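Local coordinates for protein AlyQ (Persicobacter sp. CCB-QB2, PDB 5XNR) that probably cleaves alginate by beta-elimination with its lyase domain, which a carbohydrate-binding module of family CBM32 accompanies, at residues D153-C158 and Y385-S390; E214-K219 and Q353-I358; H234-K239 and V305-I310; Q240-L245 and M271-N276. One frame throughout, in Å; residues are numbered along the deposited sequence.

Interaction 1. Residues D153-C158 and Y385-S390; sequences DLMSNC and YDYFVS
A loop leading into strand 161-164 is packed onto strand 379-392 of the alginate lyase domain, with Met155 and Tyr387 as the main pair. The phenol oxygen OH of Tyr387 ends 3.1 Å from CB of Met155, and CG and CE of the same methionine lie round it. The two side chains run obliquely to each other. Tyr387 CG sits between the backbone N and the carbonyl carbon (chi1 70°), a torsion that raises the ring from the strand to the loop. On the way CE1 passes 3.8 Å from the backbone O of Leu154. Strand 379-392 is an inner strand of one sheet of the beta-jelly-roll, and strand 161-164 belongs to the other. Trp161 of that second strand meets the Tyr387 ring nearly at right angles. The OH is buried here and has no hydrogen-bond partner in the model. An alanine in place of Tyr387 would be likely to leave Met155 without its main contact on the strand and open a gap under the loop. Leu154 also packs on Met192 of strand 192-197.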
loop_
_atom_site.group_PDB
_atom_site.type_symbol
_atom_site.label_atom_id
_atom_site.label_comp_id
_atom_site.label_asym_id
_atom_site.label_seq_id
_atom_site.Cartn_x
_atom_site.Cartn_y
_atom_site.Cartn_z
ATOM N N ASP A 153 2.159 8.707 -16.431
ATOM C CA ASP A 153 1.561 9.849 -15.728
ATOM C C ASP A 153 2.226 10.061 -14.368
ATOM O O ASP A 153 2.293 11.185 -13.902
ATOM C CB ASP A 153 0.061 9.665 -15.508
ATOM C CG ASP A 153 -0.761 9.793 -16.776
ATOM O OD1 ASP A 153 -0.271 10.394 -17.752
ATOM O OD2 ASP A 153 -1.889 9.301 -16.764
ATOM N N LEU A 154 2.725 8.976 -13.785
ATOM C CA LEU A 154 3.375 8.946 -12.461
ATOM C C LEU A 154 4.859 9.315 -12.535
ATOM O O LEU A 154 5.546 9.314 -11.494
ATOM C CB LEU A 154 3.215 7.527 -11.905
ATOM C CG LEU A 154 1.766 7.175 -11.575
ATOM C CD1 LEU A 154 1.470 5.724 -11.865
ATOM C CD2 LEU A 154 1.431 7.549 -10.130
ATOM N N MET A 155 5.355 9.555 -13.755
ATOM C CA MET A 155 6.751 9.907 -13.996
ATOM C C MET A 155 6.793 11.408 -14.273
ATOM O O MET A 155 6.003 11.928 -15.082
ATOM C CB MET A 155 7.364 9.177 -15.205
ATOM C CG MET A 155 7.143 7.675 -15.225
ATOM S SD MET A 155 7.723 6.870 -16.738
ATOM C CE MET A 155 9.495 7.054 -16.540
ATOM N N SER A 156 7.740 12.043 -13.607
ATOM C CA SER A 156 7.962 13.442 -13.727
ATOM C C SER A 156 8.692 13.742 -15.048
ATOM O O SER A 156 8.407 14.754 -15.686
ATOM C CB SER A 156 8.695 13.949 -12.494
ATOM O OG SER A 156 9.985 13.370 -12.370
ATOM N N ASN A 157 9.620 12.873 -15.454
ATOM C CA ASN A 157 10.240 12.927 -16.799
ATOM C C ASN A 157 10.169 11.525 -17.417
ATOM O O ASN A 157 11.010 10.660 -17.095
ATOM C CB ASN A 157 11.679 13.460 -16.740
ATOM C CG ASN A 157 12.384 13.522 -18.090
ATOM O OD1 ASN A 157 11.902 12.953 -19.063
ATOM N ND2 ASN A 157 13.520 14.209 -18.170
ATOM N N CYS A 158 9.213 11.318 -18.332
ATOM C CA CYS A 158 8.987 10.005 -18.947
ATOM C C CYS A 158 10.107 9.647 -19.958
ATOM O O CYS A 158 10.302 8.458 -20.320
ATOM C CB CYS A 158 7.573 9.903 -19.527
ATOM S SG CYS A 158 7.054 11.207 -20.684
ATOM N N TYR A 385 4.992 4.484 -5.621
ATOM C CA TYR A 385 4.092 5.594 -5.479
ATOM C C TYR A 385 4.781 6.866 -5.988
ATOM O O TYR A 385 4.134 7.697 -6.622
ATOM C CB TYR A 385 3.622 5.692 -4.024
ATOM C CG TYR A 385 2.791 4.519 -3.573
ATOM C CD1 TYR A 385 3.376 3.355 -3.102
ATOM C CD2 TYR A 385 1.407 4.539 -3.671
ATOM C CE1 TYR A 385 2.608 2.260 -2.736
ATOM C CE2 TYR A 385 0.626 3.453 -3.303
ATOM C CZ TYR A 385 1.231 2.313 -2.820
ATOM O OH TYR A 385 0.473 1.237 -2.454
ATOM N N ASP A 386 6.085 7.018 -5.724
ATOM C CA ASP A 386 6.804 8.231 -6.088
ATOM C C ASP A 386 8.304 7.963 -6.154
ATOM O O ASP A 386 8.802 7.050 -5.557
ATOM C CB ASP A 386 6.529 9.321 -5.059
ATOM C CG ASP A 386 6.893 10.732 -5.487
ATOM O OD1 ASP A 386 6.778 11.050 -6.688
ATOM O OD2 ASP A 386 7.249 11.513 -4.595
ATOM N N TYR A 387 9.029 8.788 -6.867
ATOM C CA TYR A 387 10.462 8.617 -6.944
ATOM C C TYR A 387 11.089 9.886 -7.533
ATOM O O TYR A 387 10.387 10.648 -8.201
ATOM C CB TYR A 387 10.818 7.416 -7.823
ATOM C CG TYR A 387 10.516 7.666 -9.271
ATOM C CD1 TYR A 387 9.255 7.431 -9.784
ATOM C CD2 TYR A 387 11.466 8.223 -10.115
ATOM C CE1 TYR A 387 8.964 7.707 -11.112
ATOM C CE2 TYR A 387 11.187 8.510 -11.445
ATOM C CZ TYR A 387 9.929 8.245 -11.949
ATOM O OH TYR A 387 9.644 8.477 -13.264
ATOM N N PHE A 388 12.393 10.097 -7.302
ATOM C CA PHE A 388 13.133 11.134 -8.043
ATOM C C PHE A 388 14.617 10.792 -8.000
ATOM O O PHE A 388 15.041 9.990 -7.172
ATOM C CB PHE A 388 12.869 12.553 -7.507
ATOM C CG PHE A 388 13.312 12.834 -6.085
ATOM C CD1 PHE A 388 14.654 13.054 -5.778
ATOM C CD2 PHE A 388 12.376 12.928 -5.058
ATOM C CE1 PHE A 388 15.049 13.302 -4.473
ATOM C CE2 PHE A 388 12.771 13.192 -3.756
ATOM C CZ PHE A 388 14.107 13.367 -3.461
ATOM N N VAL A 389 15.386 11.427 -8.870
ATOM C CA VAL A 389 16.856 11.302 -8.849
ATOM C C VAL A 389 17.473 12.696 -9.041
ATOM O O VAL A 389 16.877 13.552 -9.683
ATOM C CB VAL A 389 17.384 10.311 -9.911
ATOM C CG1 VAL A 389 16.976 8.879 -9.617
ATOM C CG2 VAL A 389 16.999 10.714 -11.331
ATOM N N SER A 390 18.665 12.916 -8.495
ATOM C CA SER A 390 19.374 14.187 -8.718
ATOM C C SER A 390 20.865 13.919 -8.944
ATOM O O SER A 390 21.437 12.974 -8.400
ATOM C CB SER A 390 19.163 15.166 -7.569
ATOM O OG SER A 390 19.658 14.649 -6.335
#

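Interaction 2. Residues E214-K219 and Q353-I358; sequences ELRERK and QSYFKI
The guanidinium of Arg216 lies flat on one face of the Tyr355 ring, with the planes 15° apart. Its CZ stands 3.6 Å from the ring centroid of Tyr355, which makes a cation-pi stack. The Tyr355 ring also meets His258, with the planes nearly parallel. The side chain of Arg216 is bent at chi2 (-112°), and this turn folds the guanidinium over the ring. Arg216 NH1 also donates to O of Glu217 at 3.0 Å and to the backbone O of Ile226. The carboxylate of Glu217 runs alongside the Phe356 ring. Its OE1 takes the backbone N of Phe356 at 2.8 Å through the anti lone pair, while Trp228 and His391 bind the same carboxylate. Glu214 OE2 forms a salt bridge to Lys357 NZ at 3.3 Å, weak as a hydrogen bond, and has a second partner in Arg212. Between the backbones, Leu215 N meets Ile358 O at 2.7 Å. The two strands are antiparallel neighbours in one sheet of the lyase jelly roll. Strand 161-164 flanks strand 211-217, strand 256-258 flanks 355-358, and strand 233-244 of the other sheet packs under Phe356 and Ile358.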
loop_
_atom_site.group_PDB
_atom_site.type_symbol
_atom_site.label_atom_id
_atom_site.label_comp_id
_atom_site.label_asym_id
_atom_site.label_seq_id
_atom_site.Cartn_x
_atom_site.Cartn_y
_atom_site.Cartn_z
ATOM N N GLU A 214 11.620 -3.460 -14.888
ATOM C CA GLU A 214 12.327 -2.383 -14.149
ATOM C C GLU A 214 12.895 -1.302 -15.081
ATOM O O GLU A 214 13.223 -1.568 -16.240
ATOM C CB GLU A 214 13.413 -3.030 -13.275
ATOM C CG GLU A 214 14.726 -3.321 -13.968
ATOM C CD GLU A 214 15.841 -3.825 -13.053
ATOM O OE1 GLU A 214 15.894 -3.433 -11.844
ATOM O OE2 GLU A 214 16.667 -4.600 -13.555
ATOM N N LEU A 215 13.052 -0.101 -14.532
ATOM C CA LEU A 215 13.540 1.097 -15.274
ATOM C C LEU A 215 15.067 1.202 -15.210
ATOM O O LEU A 215 15.635 0.967 -14.177
ATOM C CB LEU A 215 12.934 2.361 -14.664
ATOM C CG LEU A 215 11.408 2.435 -14.677
ATOM C CD1 LEU A 215 10.913 3.660 -13.906
ATOM C CD2 LEU A 215 10.880 2.445 -16.110
ATOM N N ARG A 216 15.714 1.558 -16.321
ATOM C CA ARG A 216 17.128 1.889 -16.311
ATOM C C ARG A 216 17.275 3.396 -16.608
ATOM O O ARG A 216 16.693 3.948 -17.549
ATOM C CB ARG A 216 17.866 0.991 -17.311
ATOM C CG ARG A 216 19.388 1.101 -17.279
ATOM C CD ARG A 216 20.010 1.730 -18.519
ATOM N NE ARG A 216 21.455 1.521 -18.687
ATOM C CZ ARG A 216 22.397 2.443 -18.473
ATOM N NH1 ARG A 216 22.118 3.642 -17.969
ATOM N NH2 ARG A 216 23.638 2.150 -18.782
ATOM N N GLU A 217 18.050 4.074 -15.791
ATOM C CA GLU A 217 18.263 5.519 -15.952
ATOM C C GLU A 217 18.752 5.847 -17.372
ATOM O O GLU A 217 19.515 5.096 -17.962
ATOM C CB GLU A 217 19.277 5.992 -14.920
ATOM C CG GLU A 217 19.272 7.485 -14.740
ATOM C CD GLU A 217 20.187 7.987 -13.637
ATOM O OE1 GLU A 217 20.847 7.158 -12.941
ATOM O OE2 GLU A 217 20.223 9.219 -13.478
ATOM N N ARG A 218 18.277 6.975 -17.885
ATOM C CA ARG A 218 18.669 7.514 -19.175
ATOM C C ARG A 218 19.017 8.998 -19.035
ATOM O O ARG A 218 18.713 9.606 -18.000
ATOM C CB ARG A 218 17.514 7.430 -20.174
ATOM C CG ARG A 218 17.080 6.015 -20.506
ATOM C CD ARG A 218 16.816 5.901 -21.990
ATOM N NE ARG A 218 17.965 5.468 -22.760
ATOM C CZ ARG A 218 17.955 5.278 -24.067
ATOM N NH1 ARG A 218 18.874 4.502 -24.611
ATOM N NH2 ARG A 218 17.022 5.837 -24.812
ATOM N N LYS A 219 19.560 9.581 -20.103
ATOM C CA LYS A 219 19.682 11.030 -20.170
ATOM C C LYS A 219 18.289 11.646 -20.106
ATOM O O LYS A 219 17.300 10.983 -20.413
ATOM C CB LYS A 219 20.379 11.454 -21.457
ATOM C CG LYS A 219 21.776 10.875 -21.613
ATOM C CD LYS A 219 22.661 11.656 -22.551
ATOM C CE LYS A 219 24.067 11.101 -22.592
ATOM N NZ LYS A 219 24.789 11.606 -23.777
ATOM N N GLN A 353 30.955 4.910 -14.751
ATOM C CA GLN A 353 30.021 4.145 -15.589
ATOM C C GLN A 353 28.823 3.697 -14.732
ATOM O O GLN A 353 28.361 2.563 -14.853
ATOM C CB GLN A 353 30.743 2.984 -16.292
ATOM C CG GLN A 353 31.703 3.437 -17.397
ATOM C CD GLN A 353 31.030 4.034 -18.619
ATOM O OE1 GLN A 353 30.833 5.248 -18.727
ATOM N NE2 GLN A 353 30.650 3.176 -19.557
ATOM N N SER A 354 28.327 4.612 -13.892
ATOM C CA SER A 354 27.307 4.298 -12.921
ATOM C C SER A 354 25.945 4.859 -13.357
ATOM O O SER A 354 25.868 5.938 -13.953
ATOM C CB SER A 354 27.687 4.820 -11.567
ATOM O OG SER A 354 26.643 4.559 -10.626
ATOM N N TYR A 355 24.875 4.136 -13.000
ATOM C CA TYR A 355 23.491 4.546 -13.313
ATOM C C TYR A 355 22.535 3.944 -12.272
ATOM O O TYR A 355 22.919 3.041 -11.565
ATOM C CB TYR A 355 23.114 4.119 -14.731
ATOM C CG TYR A 355 23.310 2.649 -14.991
ATOM C CD1 TYR A 355 24.535 2.163 -15.401
ATOM C CD2 TYR A 355 22.280 1.739 -14.808
ATOM C CE1 TYR A 355 24.722 0.811 -15.650
ATOM C CE2 TYR A 355 22.455 0.384 -15.038
ATOM C CZ TYR A 355 23.685 -0.085 -15.456
ATOM O OH TYR A 355 23.895 -1.418 -15.672
ATOM N N PHE A 356 21.322 4.487 -12.172
ATOM C CA PHE A 356 20.279 3.972 -11.310
ATOM C C PHE A 356 19.296 3.066 -12.070
ATOM O O PHE A 356 19.146 3.155 -13.293
ATOM C CB PHE A 356 19.450 5.114 -10.732
ATOM C CG PHE A 356 20.175 5.989 -9.747
ATOM C CD1 PHE A 356 20.718 5.452 -8.594
ATOM C CD2 PHE A 356 20.301 7.351 -9.973
ATOM C CE1 PHE A 356 21.403 6.248 -7.690
ATOM C CE2 PHE A 356 20.970 8.150 -9.060
ATOM C CZ PHE A 356 21.515 7.596 -7.918
ATOM N N LYS A 357 18.670 2.162 -11.317
ATOM C CA LYS A 357 17.533 1.375 -11.751
ATOM C C LYS A 357 16.471 1.423 -10.658
ATOM O O LYS A 357 16.814 1.378 -9.470
ATOM C CB LYS A 357 17.876 -0.096 -11.969
ATOM C CG LYS A 357 18.957 -0.359 -13.004
ATOM C CD LYS A 357 19.055 -1.822 -13.431
ATOM C CE LYS A 357 18.487 -2.098 -14.809
ATOM N NZ LYS A 357 19.045 -3.348 -15.383
ATOM N N ILE A 358 15.210 1.501 -11.087
ATOM C CA ILE A 358 14.059 1.506 -10.183
ATOM C C ILE A 358 13.047 0.480 -10.684
ATOM O O ILE A 358 12.832 0.391 -11.861
ATOM C CB ILE A 358 13.426 2.904 -10.118
ATOM C CG1 ILE A 358 14.368 3.940 -9.507
ATOM C CG2 ILE A 358 12.086 2.862 -9.404
ATOM C CD1 ILE A 358 14.016 5.357 -9.926
#

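Interaction 3. Residues H234-K239 and V305-I310; sequences HVVYVK and VIFEVI
Six backbone hydrogen bonds join His234-Lys239 to Val305-Ile310, two at each of three hydrogen-bonded pairs. These pairs are His234 with Val309, Val236 with Phe307 and Val238 with Val305. The shortest runs from Val309 N to His234 O at 2.7 Å and is nearly straight (171°). CA-H...O contacts fill in between, the closest from Ile306 CA to Val236 O at 3.1 Å. Apolar contacts form on both faces. On one, CG1 of Ile306 comes to the edge of the Tyr237 ring, in its plane, 3.8 Å from CD1 of Tyr237. Its other branch, CG2, meets Val235 CG1 at 3.9 Å. Ile306 CG1 lies beside the backbone N and CG2 beside the carbonyl carbon, and this split sends the branches to different neighbours. With an alanine here, the Tyr237 ring edge and Val235 CG1 would probably lose these partners, and a gap would open below helix 324-330. On the other face Val236 CG1 lies 3.8 Å from Phe307 CB, side by side. Polar ends turn to further partners: Tyr237 OH to Glu304, Glu308 to Tyr317, and His234 to Thr231 and His391. The two strands are inner neighbours in the seven-stranded antiparallel sheet of the jelly roll, as in alginate lyases of this concanavalin-like clan.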
loop_
_atom_site.group_PDB
_atom_site.type_symbol
_atom_site.label_atom_id
_atom_site.label_comp_id
_atom_site.label_asym_id
_atom_site.label_seq_id
_atom_site.Cartn_x
_atom_site.Cartn_y
_atom_site.Cartn_z
ATOM N N HIS A 234 24.849 12.409 -5.777
ATOM C CA HIS A 234 23.933 11.623 -6.594
ATOM C C HIS A 234 22.909 10.906 -5.708
ATOM O O HIS A 234 23.292 10.182 -4.794
ATOM C CB HIS A 234 24.724 10.627 -7.442
ATOM C CG HIS A 234 25.817 11.279 -8.209
ATOM N ND1 HIS A 234 25.569 12.022 -9.332
ATOM C CD2 HIS A 234 27.146 11.343 -7.992
ATOM C CE1 HIS A 234 26.705 12.509 -9.797
ATOM N NE2 HIS A 234 27.687 12.101 -8.997
ATOM N N VAL A 235 21.623 11.056 -6.023
ATOM C CA VAL A 235 20.578 10.623 -5.141
ATOM C C VAL A 235 19.507 9.874 -5.932
ATOM O O VAL A 235 19.151 10.283 -7.025
ATOM C CB VAL A 235 19.978 11.845 -4.432
ATOM C CG1 VAL A 235 18.960 11.470 -3.376
ATOM C CG2 VAL A 235 21.086 12.701 -3.841
ATOM N N VAL A 236 19.005 8.784 -5.362
ATOM C CA VAL A 236 17.718 8.210 -5.792
ATOM C C VAL A 236 16.826 8.081 -4.554
ATOM O O VAL A 236 17.250 7.538 -3.549
ATOM C CB VAL A 236 17.858 6.855 -6.518
ATOM C CG1 VAL A 236 18.539 5.789 -5.678
ATOM C CG2 VAL A 236 16.514 6.344 -6.992
ATOM N N TYR A 237 15.602 8.581 -4.671
ATOM C CA TYR A 237 14.574 8.392 -3.690
ATOM C C TYR A 237 13.436 7.608 -4.326
ATOM O O TYR A 237 13.061 7.901 -5.471
ATOM C CB TYR A 237 14.045 9.735 -3.188
ATOM C CG TYR A 237 12.671 9.696 -2.570
ATOM C CD1 TYR A 237 12.497 9.502 -1.219
ATOM C CD2 TYR A 237 11.539 9.888 -3.343
ATOM C CE1 TYR A 237 11.229 9.486 -0.650
ATOM C CE2 TYR A 237 10.263 9.863 -2.801
ATOM C CZ TYR A 237 10.108 9.667 -1.441
ATOM O OH TYR A 237 8.871 9.676 -0.891
ATOM N N VAL A 238 12.906 6.632 -3.578
ATOM C CA VAL A 238 11.773 5.845 -4.051
ATOM C C VAL A 238 10.799 5.649 -2.891
ATOM O O VAL A 238 11.206 5.226 -1.846
ATOM C CB VAL A 238 12.202 4.471 -4.605
ATOM C CG1 VAL A 238 11.007 3.706 -5.157
ATOM C CG2 VAL A 238 13.302 4.572 -5.648
ATOM N N LYS A 239 9.515 5.886 -3.129
ATOM C CA LYS A 239 8.432 5.447 -2.243
ATOM C C LYS A 239 7.711 4.282 -2.904
ATOM O O LYS A 239 7.122 4.458 -3.961
ATOM C CB LYS A 239 7.399 6.551 -1.985
ATOM C CG LYS A 239 6.163 6.114 -1.199
ATOM C CD LYS A 239 5.093 7.188 -1.044
ATOM C CE LYS A 239 5.086 7.856 0.311
ATOM N NZ LYS A 239 4.077 8.946 0.377
ATOM N N VAL A 305 12.924 4.971 0.576
ATOM C CA VAL A 305 14.342 4.644 0.587
ATOM C C VAL A 305 15.090 5.714 -0.208
ATOM O O VAL A 305 14.579 6.194 -1.205
ATOM C CB VAL A 305 14.598 3.253 -0.008
ATOM C CG1 VAL A 305 14.064 3.136 -1.422
ATOM C CG2 VAL A 305 16.070 2.888 0.042
ATOM N N ILE A 306 16.276 6.076 0.269
ATOM C CA ILE A 306 17.230 6.911 -0.465
ATOM C C ILE A 306 18.594 6.211 -0.510
ATOM O O ILE A 306 19.088 5.749 0.516
ATOM C CB ILE A 306 17.335 8.293 0.191
ATOM C CG1 ILE A 306 16.013 9.052 0.071
ATOM C CG2 ILE A 306 18.507 9.070 -0.376
ATOM C CD1 ILE A 306 15.885 10.209 1.027
ATOM N N PHE A 307 19.168 6.068 -1.701
ATOM C CA PHE A 307 20.600 5.908 -1.819
ATOM C C PHE A 307 21.170 7.277 -2.187
ATOM O O PHE A 307 20.627 7.949 -3.069
ATOM C CB PHE A 307 20.992 4.885 -2.881
ATOM C CG PHE A 307 20.358 3.521 -2.800
ATOM C CD1 PHE A 307 19.713 3.070 -1.661
ATOM C CD2 PHE A 307 20.505 2.633 -3.854
ATOM C CE1 PHE A 307 19.148 1.805 -1.616
ATOM C CE2 PHE A 307 19.970 1.351 -3.800
ATOM C CZ PHE A 307 19.281 0.942 -2.684
ATOM N N GLU A 308 22.232 7.692 -1.498
ATOM C CA GLU A 308 22.854 9.025 -1.651
ATOM C C GLU A 308 24.361 8.802 -1.769
ATOM O O GLU A 308 24.939 8.239 -0.862
ATOM C CB GLU A 308 22.518 9.890 -0.435
ATOM C CG GLU A 308 23.081 11.307 -0.414
ATOM C CD GLU A 308 22.678 12.096 0.830
ATOM O OE1 GLU A 308 22.979 11.618 1.941
ATOM O OE2 GLU A 308 22.031 13.154 0.703
ATOM N N VAL A 309 24.970 9.172 -2.891
ATOM C CA VAL A 309 26.397 8.988 -3.053
ATOM C C VAL A 309 27.052 10.371 -3.097
ATOM O O VAL A 309 26.641 11.230 -3.870
ATOM C CB VAL A 309 26.729 8.168 -4.309
ATOM C CG1 VAL A 309 28.227 7.921 -4.415
ATOM C CG2 VAL A 309 25.954 6.853 -4.361
ATOM N N ILE A 310 28.033 10.590 -2.239
ATOM C CA ILE A 310 28.727 11.884 -2.162
ATOM C C ILE A 310 30.233 11.623 -2.235
ATOM O O ILE A 310 30.826 11.288 -1.233
ATOM C CB ILE A 310 28.344 12.636 -0.865
ATOM C CG1 ILE A 310 26.823 12.751 -0.734
ATOM C CG2 ILE A 310 29.046 13.994 -0.775
ATOM C CD1 ILE A 310 26.350 13.676 0.366
#

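Interaction 4. Residues Q240-L245 and M271-N276; sequences QAITQL and MRLEGN. With PO4 (phosphate ion), chain E.
Leu273 CG stands opposite the backbone N (chi1 179°), which directs the side chain toward Ile242. In Ile242, CG1 lies beside the backbone N (chi1 -59°) and CG2 beside the carbonyl carbon, and both branches reach the leucine. CG2 of Ile242 touches CD2 of Leu273 at 3.7 Å, and CD1 of Ile242 lies 3.8 Å from the same methyl. The two side chains lie alongside each other and run in opposite directions. Leu245 crosses Leu273 at about a right angle, its CD2 4.0 Å from CD2 of Leu273. Its other methyl, CD1, rests 3.8 Å from the backbone O of Gly275. These contacts lie between the two sheets of the lyase jelly roll: strand 233-244 belongs to one and strand 269-274 to the other. No hydrogen bond links the two segments. At the opposite end of the contact, Gln240 NE2 comes within 3.7 Å of Met271 SD, but its hydrogen bond goes to His303. Arg272 points away from this apolar layer. Its NH1 donates to O1 of a phosphate ion at 3.0 Å and 164°, with the oxygen at the edge of the guanidinium. Tyr210 and Lys249 also bind this ion, which probably comes from the crystallisation liquor. Glu274 OE2 accepts weak bonds from NE and NH1 of Arg272 in a salt bridge, the NE one at 2.8 Å. Gly275 has a positive phi, which favours glycine at this position.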
loop_
_atom_site.group_PDB
_atom_site.type_symbol
_atom_site.label_atom_id
_atom_site.label_comp_id
_atom_site.label_asym_id
_atom_site.label_seq_id
_atom_site.Cartn_x
_atom_site.Cartn_y
_atom_site.Cartn_z
ATOM N N GLN A 240 7.719 3.127 -2.250
ATOM C CA GLN A 240 7.260 1.902 -2.878
ATOM C C GLN A 240 6.834 0.870 -1.833
ATOM O O GLN A 240 7.143 0.999 -0.645
ATOM C CB GLN A 240 8.403 1.287 -3.676
ATOM C CG GLN A 240 9.580 0.798 -2.832
ATOM C CD GLN A 240 10.759 0.400 -3.694
ATOM O OE1 GLN A 240 10.703 0.422 -4.919
ATOM N NE2 GLN A 240 11.856 0.059 -3.056
ATOM N N ALA A 241 6.149 -0.165 -2.297
ATOM C CA ALA A 241 5.920 -1.351 -1.469
ATOM C C ALA A 241 6.263 -2.585 -2.293
ATOM O O ALA A 241 6.009 -2.636 -3.496
ATOM C CB ALA A 241 4.496 -1.399 -0.985
ATOM N N ILE A 242 6.908 -3.547 -1.659
ATOM C CA ILE A 242 7.086 -4.814 -2.315
ATOM C C ILE A 242 5.875 -5.639 -1.920
ATOM O O ILE A 242 5.664 -5.855 -0.721
ATOM C CB ILE A 242 8.400 -5.500 -1.911
ATOM C CG1 ILE A 242 9.629 -4.645 -2.228
ATOM C CG2 ILE A 242 8.467 -6.872 -2.552
ATOM C CD1 ILE A 242 10.879 -5.057 -1.460
ATOM N N THR A 243 5.102 -6.055 -2.913
ATOM C CA THR A 243 3.784 -6.629 -2.658
ATOM C C THR A 243 3.743 -8.139 -2.911
ATOM O O THR A 243 2.816 -8.795 -2.450
ATOM C CB THR A 243 2.730 -5.946 -3.534
ATOM O OG1 THR A 243 3.258 -5.860 -4.858
ATOM C CG2 THR A 243 2.367 -4.575 -3.018
ATOM N N GLN A 244 4.679 -8.708 -3.648
ATOM C CA GLN A 244 4.615 -10.162 -3.888
ATOM C C GLN A 244 6.015 -10.704 -4.162
ATOM O O GLN A 244 6.819 -10.013 -4.762
ATOM C CB GLN A 244 3.697 -10.479 -5.070
ATOM C CG GLN A 244 3.354 -11.962 -5.233
ATOM C CD GLN A 244 2.199 -12.388 -4.358
ATOM O OE1 GLN A 244 2.320 -12.482 -3.139
ATOM N NE2 GLN A 244 1.061 -12.640 -4.975
ATOM N N LEU A 245 6.250 -11.952 -3.743
ATOM C CA LEU A 245 7.460 -12.733 -4.083
ATOM C C LEU A 245 7.063 -14.089 -4.684
ATOM O O LEU A 245 5.992 -14.621 -4.367
ATOM C CB LEU A 245 8.274 -12.961 -2.809
ATOM C CG LEU A 245 8.573 -11.698 -2.008
ATOM C CD1 LEU A 245 8.768 -12.030 -0.547
ATOM C CD2 LEU A 245 9.774 -10.969 -2.581
ATOM N N MET A 271 18.737 -2.734 -2.905
ATOM C CA MET A 271 17.832 -3.151 -1.853
ATOM C C MET A 271 17.250 -4.502 -2.256
ATOM O O MET A 271 16.795 -4.639 -3.382
ATOM C CB MET A 271 16.701 -2.139 -1.672
ATOM C CG MET A 271 15.394 -2.720 -1.169
ATOM S SD MET A 271 14.210 -1.432 -0.634
ATOM C CE MET A 271 15.049 -0.852 0.840
ATOM N N ARG A 272 17.292 -5.469 -1.339
ATOM C CA ARG A 272 16.903 -6.847 -1.602
ATOM C C ARG A 272 15.941 -7.325 -0.512
ATOM O O ARG A 272 16.053 -6.930 0.618
ATOM C CB ARG A 272 18.148 -7.731 -1.641
ATOM C CG ARG A 272 17.900 -9.087 -2.286
ATOM C CD ARG A 272 19.148 -9.821 -2.732
ATOM N NE ARG A 272 18.862 -11.224 -3.002
ATOM C CZ ARG A 272 19.403 -11.949 -3.990
ATOM N NH1 ARG A 272 19.162 -13.249 -4.057
ATOM N NH2 ARG A 272 20.178 -11.389 -4.903
ATOM N N LEU A 273 14.953 -8.127 -0.883
ATOM C CA LEU A 273 14.015 -8.746 0.075
ATOM C C LEU A 273 14.122 -10.250 -0.104
ATOM O O LEU A 273 13.993 -10.744 -1.234
ATOM C CB LEU A 273 12.580 -8.287 -0.199
ATOM C CG LEU A 273 11.515 -8.879 0.724
ATOM C CD1 LEU A 273 11.845 -8.638 2.185
ATOM C CD2 LEU A 273 10.144 -8.299 0.407
ATOM N N GLU A 274 14.426 -10.942 0.984
ATOM C CA GLU A 274 14.379 -12.414 1.025
ATOM C C GLU A 274 13.440 -12.784 2.171
ATOM O O GLU A 274 13.767 -12.591 3.347
ATOM C CB GLU A 274 15.783 -13.012 1.183
ATOM C CG GLU A 274 16.734 -12.631 0.043
ATOM C CD GLU A 274 18.081 -13.341 -0.034
ATOM O OE1 GLU A 274 18.503 -13.905 0.966
ATOM O OE2 GLU A 274 18.731 -13.284 -1.098
ATOM N N GLY A 275 12.264 -13.286 1.828
ATOM C CA GLY A 275 11.254 -13.560 2.830
ATOM C C GLY A 275 10.791 -12.287 3.523
ATOM O O GLY A 275 10.163 -11.411 2.908
ATOM N N ASN A 276 11.065 -12.217 4.823
ATOM C CA ASN A 276 10.801 -11.036 5.631
ATOM C C ASN A 276 12.116 -10.241 5.788
ATOM O O ASN A 276 12.105 -9.188 6.408
ATOM C CB ASN A 276 10.245 -11.400 7.013
ATOM C CG ASN A 276 9.052 -12.337 7.014
ATOM O OD1 ASN A 276 7.935 -11.927 6.718
ATOM N ND2 ASN A 276 9.260 -13.576 7.421
HETATM P P PO4 E . 21.491 -16.038 -6.192
HETATM O O1 PO4 E . 20.191 -15.307 -5.975
HETATM O O2 PO4 E . 21.403 -17.375 -5.467
HETATM O O3 PO4 E . 21.754 -16.248 -7.688
HETATM O O4 PO4 E . 22.653 -15.226 -5.659
#

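All four contacts lie in the lyase domain. Interaction 3 lies wholly in one sheet, and interactions 1 and 4 each have one segment in it; there strand 233-244 runs between strands 379-392 and 302-310. Tyr385 N of interaction 1 lies 2.7 Å from Lys239 O of interaction 3, a probable hydrogen bond. Interaction 2 belongs to the facing sheet and packs against interactions 1 and 3: Phe356 CE1 is 3.5 Å from Val236 CG1, and Val389 CG1 is 3.7 Å from Phe356 CD2. Interaction 4 also spans the two sheets. Its Met271 N is 3.7 Å from Phe307 CZ of interaction 3. The bound potassium ion is about 11 Å from the side chains of Met155 and Leu215.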